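Local coordinates for protein cyclic UMP-AMP synthase (Rhodothermus marinus SG0.5JP17-172, PDB 6E0K) that uses magnesium to make 3',3'-cUAMP from UTP and ATP, a cyclic dinucleotide second messenger that triggers abortive infection in bacterial antiphage defence, at residues F193-R197 with A210-E216; I190-K194 with F235-I239; Y167-H171 with Q253-D257. One frame throughout, in Å; residues are numbered along the deposited sequence.

Interaction 1 of 3, residues F193-R197 with A210-E216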
# COMPACT_ATOMS: atom_id res chain seq x y z
N PHE A 193 -4.91 10.17 10.95
CA PHE A 193 -5.50 10.85 9.81
C PHE A 193 -6.48 9.96 9.05
O PHE A 193 -7.51 10.44 8.56
CB PHE A 193 -4.41 11.39 8.88
CG PHE A 193 -3.79 12.66 9.38
CD1 PHE A 193 -4.55 13.81 9.51
CD2 PHE A 193 -2.44 12.71 9.70
CE1 PHE A 193 -3.98 14.99 9.97
CE2 PHE A 193 -1.85 13.90 10.14
CZ PHE A 193 -2.64 15.04 10.29
N LYS A 194 -6.19 8.66 8.93
CA LYS A 194 -7.16 7.75 8.33
C LYS A 194 -8.48 7.76 9.09
O LYS A 194 -9.56 7.78 8.48
CB LYS A 194 -6.60 6.32 8.28
CG LYS A 194 -5.62 6.09 7.17
CD LYS A 194 -5.15 4.64 7.26
CE LYS A 194 -4.31 4.21 6.10
NZ LYS A 194 -4.31 2.71 6.14
N ASN A 195 -8.42 7.67 10.42
CA ASN A 195 -9.66 7.69 11.19
C ASN A 195 -10.34 9.05 11.15
O ASN A 195 -11.58 9.12 11.16
CB ASN A 195 -9.38 7.27 12.63
CG ASN A 195 -9.63 5.78 12.87
OD1 ASN A 195 -10.63 5.21 12.40
ND2 ASN A 195 -8.72 5.15 13.58
N ALA A 196 -9.57 10.14 11.10
CA ALA A 196 -10.19 11.46 10.93
C ALA A 196 -10.94 11.53 9.60
O ALA A 196 -12.09 11.98 9.55
CB ALA A 196 -9.11 12.54 11.01
N ARG A 197 -10.30 11.07 8.53
CA ARG A 197 -10.94 10.98 7.22
C ARG A 197 -12.22 10.15 7.27
O ARG A 197 -13.27 10.59 6.79
CB ARG A 197 -9.94 10.36 6.22
CG ARG A 197 -10.51 9.96 4.87
CD ARG A 197 -9.69 8.80 4.30
NE ARG A 197 -9.84 7.64 5.17
CZ ARG A 197 -9.18 6.49 5.06
NH1 ARG A 197 -8.27 6.27 4.11
NH2 ARG A 197 -9.44 5.54 5.94
N ALA A 210 -9.50 10.66 1.01
CA ALA A 210 -8.07 10.37 1.06
C ALA A 210 -7.83 8.87 1.01
O ALA A 210 -7.72 8.22 2.06
CB ALA A 210 -7.42 10.97 2.31
N PRO A 211 -7.76 8.29 -0.18
CA PRO A 211 -7.51 6.85 -0.29
C PRO A 211 -6.25 6.47 0.48
O PRO A 211 -5.25 7.19 0.46
CB PRO A 211 -7.34 6.63 -1.80
CG PRO A 211 -8.06 7.80 -2.43
CD PRO A 211 -7.84 8.95 -1.50
N SER A 212 -6.30 5.31 1.15
CA SER A 212 -5.31 4.98 2.17
C SER A 212 -3.88 5.02 1.62
O SER A 212 -2.98 5.61 2.23
CB SER A 212 -5.59 3.60 2.75
OG SER A 212 -6.79 3.62 3.52
N TYR A 213 -3.65 4.40 0.47
CA TYR A 213 -2.29 4.36 -0.04
C TYR A 213 -1.78 5.76 -0.36
O TYR A 213 -0.65 6.12 -0.00
CB TYR A 213 -2.24 3.46 -1.28
CG TYR A 213 -0.92 3.50 -2.01
CD1 TYR A 213 0.17 2.79 -1.53
CD2 TYR A 213 -0.78 4.22 -3.19
CE1 TYR A 213 1.38 2.79 -2.21
CE2 TYR A 213 0.44 4.25 -3.87
CZ TYR A 213 1.51 3.53 -3.37
OH TYR A 213 2.72 3.53 -4.03
N PHE A 214 -2.61 6.59 -1.01
CA PHE A 214 -2.20 7.95 -1.33
C PHE A 214 -1.96 8.77 -0.07
O PHE A 214 -1.06 9.61 -0.02
CB PHE A 214 -3.27 8.64 -2.19
CG PHE A 214 -3.40 8.07 -3.58
CD1 PHE A 214 -2.33 7.47 -4.21
CD2 PHE A 214 -4.62 8.15 -4.24
CE1 PHE A 214 -2.46 6.95 -5.49
CE2 PHE A 214 -4.76 7.64 -5.52
CZ PHE A 214 -3.68 7.04 -6.15
N LEU A 215 -2.77 8.53 0.98
CA LEU A 215 -2.59 9.27 2.22
C LEU A 215 -1.27 8.90 2.89
O LEU A 215 -0.56 9.77 3.39
CB LEU A 215 -3.78 9.02 3.16
CG LEU A 215 -3.71 9.70 4.52
CD1 LEU A 215 -3.57 11.20 4.37
CD2 LEU A 215 -4.95 9.32 5.32
N GLU A 216 -0.92 7.60 2.89
CA GLU A 216 0.38 7.18 3.42
C GLU A 216 1.51 7.85 2.66
O GLU A 216 2.46 8.37 3.27
CB GLU A 216 0.53 5.66 3.36
CG GLU A 216 -0.37 4.93 4.34
CD GLU A 216 -0.02 3.45 4.54
OE1 GLU A 216 1.09 2.98 4.16
OE2 GLU A 216 -0.89 2.76 5.08
O HOH W 1 -8.92 2.73 5.61
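Arg-197 lays its CD against the methyl group of Ala-210, 3.7 Å from CB, and carries its guanidinium on to the start of the next helix. The chain bends at chi3 (64°), which turns the edge of the planar group toward Ala-210 and Ser-212. There NH1 spends two N-H bonds: one goes to Ala-210 O at 2.9 Å and is almost straight (175°), the other to Ser-212 OG at 3.1 Å. Both acceptors lie within a few degrees of the guanidinium plane, so together they fix its rotation. A water accepts from NH2 of Arg-197 and also hydrogen-bonds Ser-212 OG, closing a small polar ring that includes the serine hydroxyl and the end of the guanidinium.

One turn earlier, Lys-194 runs out fully extended beyond CG. Its CG packs on CD2 of Leu-215 at 3.8 Å, and its CE passes beside Ser-212 OG. Its NZ ends 3.6 Å from Glu-216 OE2, a long and weak ion pair. The stronger polar partner of both ends is Thr-53, whose backbone O takes a bond from the lysine and whose hydroxyl meets Glu-216 OE2. Leu-215 CD2 also reaches CB of Phe-193, starting the apolar side of the contact, where Phe-275 of helix 269-285 touches both Leu-215 and Ala-210.

Helices 186-202 and 212-220 thus run obliquely, more antiparallel than parallel, 134° between their local directions, with Pro-211 as N-cap of the second. Lys-194 and Ser-212 both bind ATP, and the contact forms part of the nucleotide pocket of this cGAS/DncV-like nucleotidyltransferase.

Interaction 2 of 3, residues I190-K194 with F235-I239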
# COMPACT_ATOMS: atom_id res chain seq x y z
N ILE A 190 -0.39 8.26 10.76
CA ILE A 190 -1.15 7.80 9.60
C ILE A 190 -2.52 7.32 10.02
O ILE A 190 -3.54 7.67 9.41
CB ILE A 190 -0.39 6.69 8.86
CG1 ILE A 190 0.86 7.25 8.18
CG2 ILE A 190 -1.30 6.04 7.83
CD1 ILE A 190 1.73 6.11 7.62
N ARG A 191 -2.57 6.52 11.08
CA ARG A 191 -3.86 5.97 11.50
C ARG A 191 -4.78 7.07 12.00
O ARG A 191 -5.99 7.04 11.72
CB ARG A 191 -3.65 4.90 12.57
CG ARG A 191 -2.84 3.71 12.02
CD ARG A 191 -2.82 2.52 12.98
NE ARG A 191 -2.36 2.89 14.31
CZ ARG A 191 -1.15 2.62 14.81
NH1 ARG A 191 -0.26 1.94 14.10
NH2 ARG A 191 -0.85 3.04 16.04
N MET A 192 -4.24 8.04 12.74
CA MET A 192 -5.02 9.19 13.18
C MET A 192 -5.68 9.89 12.00
O MET A 192 -6.88 10.16 12.02
CB MET A 192 -4.12 10.17 13.94
CG MET A 192 -4.87 11.43 14.38
SD MET A 192 -3.76 12.71 14.99
CE MET A 192 -2.91 13.20 13.48
N PHE A 193 -4.91 10.17 10.95
CA PHE A 193 -5.50 10.85 9.81
C PHE A 193 -6.48 9.96 9.05
O PHE A 193 -7.51 10.44 8.56
CB PHE A 193 -4.41 11.39 8.88
CG PHE A 193 -3.79 12.66 9.38
CD1 PHE A 193 -4.55 13.81 9.51
CD2 PHE A 193 -2.44 12.71 9.70
CE1 PHE A 193 -3.98 14.99 9.97
CE2 PHE A 193 -1.85 13.90 10.14
CZ PHE A 193 -2.64 15.04 10.29
N LYS A 194 -6.19 8.66 8.93
CA LYS A 194 -7.16 7.75 8.33
C LYS A 194 -8.48 7.76 9.09
O LYS A 194 -9.56 7.78 8.48
CB LYS A 194 -6.60 6.32 8.28
CG LYS A 194 -5.62 6.09 7.17
CD LYS A 194 -5.15 4.64 7.26
CE LYS A 194 -4.31 4.21 6.10
NZ LYS A 194 -4.31 2.71 6.14
N PHE A 235 -0.93 16.73 14.53
CA PHE A 235 -2.00 17.03 13.58
C PHE A 235 -1.75 18.39 12.93
O PHE A 235 -1.73 18.50 11.70
CB PHE A 235 -3.36 17.00 14.30
CG PHE A 235 -4.56 17.10 13.37
CD1 PHE A 235 -4.88 18.31 12.75
CD2 PHE A 235 -5.39 16.01 13.16
CE1 PHE A 235 -5.99 18.41 11.91
CE2 PHE A 235 -6.51 16.11 12.32
CZ PHE A 235 -6.80 17.31 11.70
N CYS A 236 -1.48 19.41 13.74
CA CYS A 236 -1.35 20.76 13.21
C CYS A 236 -0.02 20.96 12.48
O CYS A 236 0.02 21.61 11.43
CB CYS A 236 -1.50 21.78 14.33
SG CYS A 236 -3.19 21.84 14.93
N SER A 237 1.06 20.40 13.03
CA SER A 237 2.36 20.59 12.38
C SER A 237 2.39 19.91 11.02
O SER A 237 2.95 20.46 10.06
CB SER A 237 3.49 20.05 13.26
OG SER A 237 3.62 20.83 14.44
N VAL A 238 1.78 18.73 10.91
CA VAL A 238 1.75 18.02 9.63
C VAL A 238 0.91 18.78 8.62
O VAL A 238 1.34 19.03 7.49
CB VAL A 238 1.23 16.58 9.83
CG1 VAL A 238 0.86 15.96 8.50
CG2 VAL A 238 2.28 15.72 10.56
N ILE A 239 -0.32 19.16 9.02
CA ILE A 239 -1.23 19.79 8.07
C ILE A 239 -0.72 21.16 7.66
O ILE A 239 -0.80 21.54 6.48
CB ILE A 239 -2.66 19.87 8.64
CG1 ILE A 239 -3.27 18.47 8.80
CG2 ILE A 239 -3.54 20.79 7.77
CD1 ILE A 239 -3.45 17.69 7.48
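Two phenylalanine rings meet here at a slant that is neither a stack nor a T-shape: the planes of Phe-193 and Phe-235 are inclined by 38° and their centroids lie 5.0 Å apart. They join helices 186-202 and 231-244, which cross almost perpendicularly (-86° between the short segments) in the helical part of this nucleotidyltransferase. The local axes stay 11.8 Å apart, a wide spacing that the aromatic side chains bridge.

Phe-193 leaves its helix with CG anti to the carbonyl carbon, and its far end enters the other helix's side-chain layer. CE1 sits over one face of the Phe-235 ring, nearer the rim than the centre, 3.6 Å from CE2. The Phe-193 ring also slides past two aliphatic side chains running the opposite way: CE2 touches CG1 of Val-238, and CE1 touches CD1 of Ile-239 at 3.7 Å.

Helix 269-285 closes in too, through Trp-283 stacked on Phe-235 and Met-279 against both Phe-193 and Ile-239, while Leu-8 of helix 5-11 packs on Met-192 and Phe-235. Every residue that touches is buried, and the side chains meet by van der Waals and aromatic contact.

Met-192 adds a Met-aromatic contact, its SD 5.5 Å from the Phe-235 centroid and at the ring edge. The bend at chi3 (69°) then brings the terminal methyl back, so that CE rests 3.8 Å from CD2 of Phe-235 and lies over a face of the Phe-193 ring, toward its rim.

Interaction 3 of 3, residues Y167-H171 with Q253-D257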
# COMPACT_ATOMS: atom_id res chain seq x y z
N TYR A 167 6.30 -1.93 -5.93
CA TYR A 167 7.46 -2.09 -5.06
C TYR A 167 7.03 -2.19 -3.60
O TYR A 167 7.45 -1.39 -2.76
CB TYR A 167 8.42 -0.92 -5.25
CG TYR A 167 8.94 -0.77 -6.66
CD1 TYR A 167 8.27 0.01 -7.60
CD2 TYR A 167 10.11 -1.40 -7.04
CE1 TYR A 167 8.78 0.14 -8.91
CE2 TYR A 167 10.62 -1.28 -8.32
CZ TYR A 167 9.95 -0.52 -9.25
OH TYR A 167 10.48 -0.41 -10.53
N PRO A 168 6.19 -3.17 -3.25
CA PRO A 168 5.67 -3.23 -1.88
C PRO A 168 6.73 -3.43 -0.82
O PRO A 168 6.58 -2.92 0.31
CB PRO A 168 4.69 -4.41 -1.93
CG PRO A 168 5.23 -5.29 -3.02
CD PRO A 168 5.76 -4.33 -4.06
N LYS A 169 7.81 -4.17 -1.12
CA LYS A 169 8.85 -4.36 -0.12
C LYS A 169 9.53 -3.04 0.22
O LYS A 169 9.87 -2.80 1.39
CB LYS A 169 9.87 -5.38 -0.60
CG LYS A 169 9.29 -6.75 -0.85
CD LYS A 169 10.38 -7.70 -1.28
CE LYS A 169 9.84 -9.11 -1.47
NZ LYS A 169 10.90 -10.03 -1.96
N LEU A 170 9.78 -2.20 -0.78
CA LEU A 170 10.39 -0.90 -0.51
C LEU A 170 9.42 0.03 0.19
O LEU A 170 9.83 0.80 1.07
CB LEU A 170 10.88 -0.26 -1.81
CG LEU A 170 12.05 -0.99 -2.44
CD1 LEU A 170 12.42 -0.31 -3.74
CD2 LEU A 170 13.21 -1.01 -1.48
N HIS A 171 8.14 -0.01 -0.18
CA HIS A 171 7.13 0.73 0.56
C HIS A 171 7.19 0.38 2.05
O HIS A 171 7.23 1.26 2.91
CB HIS A 171 5.74 0.44 -0.02
CG HIS A 171 4.62 1.16 0.68
ND1 HIS A 171 4.09 2.33 0.21
CD2 HIS A 171 3.94 0.86 1.81
CE1 HIS A 171 3.13 2.74 1.02
NE2 HIS A 171 3.01 1.86 2.00
N GLN A 253 5.97 6.41 -1.10
CA GLN A 253 6.77 5.84 -0.02
C GLN A 253 7.76 4.80 -0.53
O GLN A 253 8.81 4.60 0.09
CB GLN A 253 5.83 5.25 1.04
CG GLN A 253 6.52 4.67 2.27
CD GLN A 253 5.54 4.49 3.42
OE1 GLN A 253 4.98 5.46 3.91
NE2 GLN A 253 5.35 3.26 3.86
N ASN A 254 7.45 4.13 -1.64
CA ASN A 254 8.40 3.16 -2.19
C ASN A 254 9.65 3.79 -2.78
O ASN A 254 10.58 3.06 -3.12
CB ASN A 254 7.73 2.24 -3.23
CG ASN A 254 7.20 2.99 -4.46
OD1 ASN A 254 7.73 4.01 -4.87
ND2 ASN A 254 6.16 2.44 -5.06
N GLY A 255 9.69 5.12 -2.91
CA GLY A 255 10.84 5.81 -3.45
C GLY A 255 11.00 5.72 -4.96
O GLY A 255 11.99 6.24 -5.50
N GLN A 256 10.06 5.09 -5.65
CA GLN A 256 10.18 4.86 -7.09
C GLN A 256 9.22 5.68 -7.93
O GLN A 256 9.59 6.14 -9.01
CB GLN A 256 9.95 3.38 -7.42
CG GLN A 256 10.76 2.40 -6.61
CD GLN A 256 12.22 2.79 -6.52
OE1 GLN A 256 12.90 3.00 -7.53
NE2 GLN A 256 12.71 2.89 -5.29
N ASP A 257 7.98 5.83 -7.48
CA ASP A 257 6.90 6.43 -8.25
C ASP A 257 6.66 7.87 -7.81
O ASP A 257 6.91 8.25 -6.67
CB ASP A 257 5.59 5.67 -8.06
CG ASP A 257 5.69 4.19 -8.39
OD1 ASP A 257 6.41 3.82 -9.35
OD2 ASP A 257 5.03 3.39 -7.69
O HOH W 2 4.37 0.04 -4.92
O HOH W 3 4.77 3.60 -2.14
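An Asx turn in the loop before helix 269-285 packs against the first turn of helix 168-181, where Tyr-167 is the N-cap residue. Asn-254 OD1 makes the turn by accepting from the backbone N of Gln-256 at 2.7 Å. A second bond, from Asp-257 N to Asn-254 OD1 at 3.2 Å, extends it to an Asx motif, while Asn-254 ND2 donates to Asp-257 OD2. The asparagine CB meets CB of Tyr-167 at 3.8 Å, and a water takes N-H bonds from Asn-254 ND2 and Tyr-167 N.

With CG anti to the carbonyl carbon (chi1 -51°), Gln-256 sets CG over the centre of the Tyr-167 ring, a CH-pi contact 3.6 Å from the centroid. The bend at chi2 then turns the amide back, so that NE2 donates to Asn-254 O and lies 3.6 Å from CD1 of Leu-170, while OE1 accepts from Lys-138.

At the other end the Gln-253 amide stacks on His-171, the two planes 25° apart, with NE2 over the imidazole near its rim. That same nitrogen donates to His-171 O at 2.9 Å, coming from above the carbonyl plane; Tyr-186 bonds the amide oxygen. The His-171 ring is gripped at both nitrogens: a second water, which also accepts from Asn-254 N, lies at the ring edge 2.8 Å from ND1, and Glu-216 OE1 is hydrogen-bonded to NE2. Together these two contacts restrict the rotation of the imidazole.

Around the contact, strand 150-157 touches Tyr-167, Leu-170 and Gln-256 through Ile-150, strand 127-138 reaches Tyr-167 through Tyr-136 and Lys-138, and Tyr-213 of helix 212-220 brings its ring to His-171.

How the interactions relate
Interactions 1 and 2 both use Phe-193 and lie on different sides of helix 186-202: one toward the ATP site, where Lys-194 makes its contacts, the other in an apolar interior between helices. Both are buried, yet interaction 1 mixes polar and charged groups with its apolar patch, whereas interaction 2 relies on aromatic, aliphatic and thioether side chains. Interaction 3 is only partly buried, joins a loop to a helix start beside the mixed sheet, and combines amide hydrogen bonds and waters with packing on the Tyr-167 and His-171 rings. Helix 212-220 connects it to interaction 1, since Glu-216 OE1 lies 3.1 Å from His-171 NE2. Along the chain, interactions 1 and 2 are nested inside the loop that 167-171 and 253-257 close.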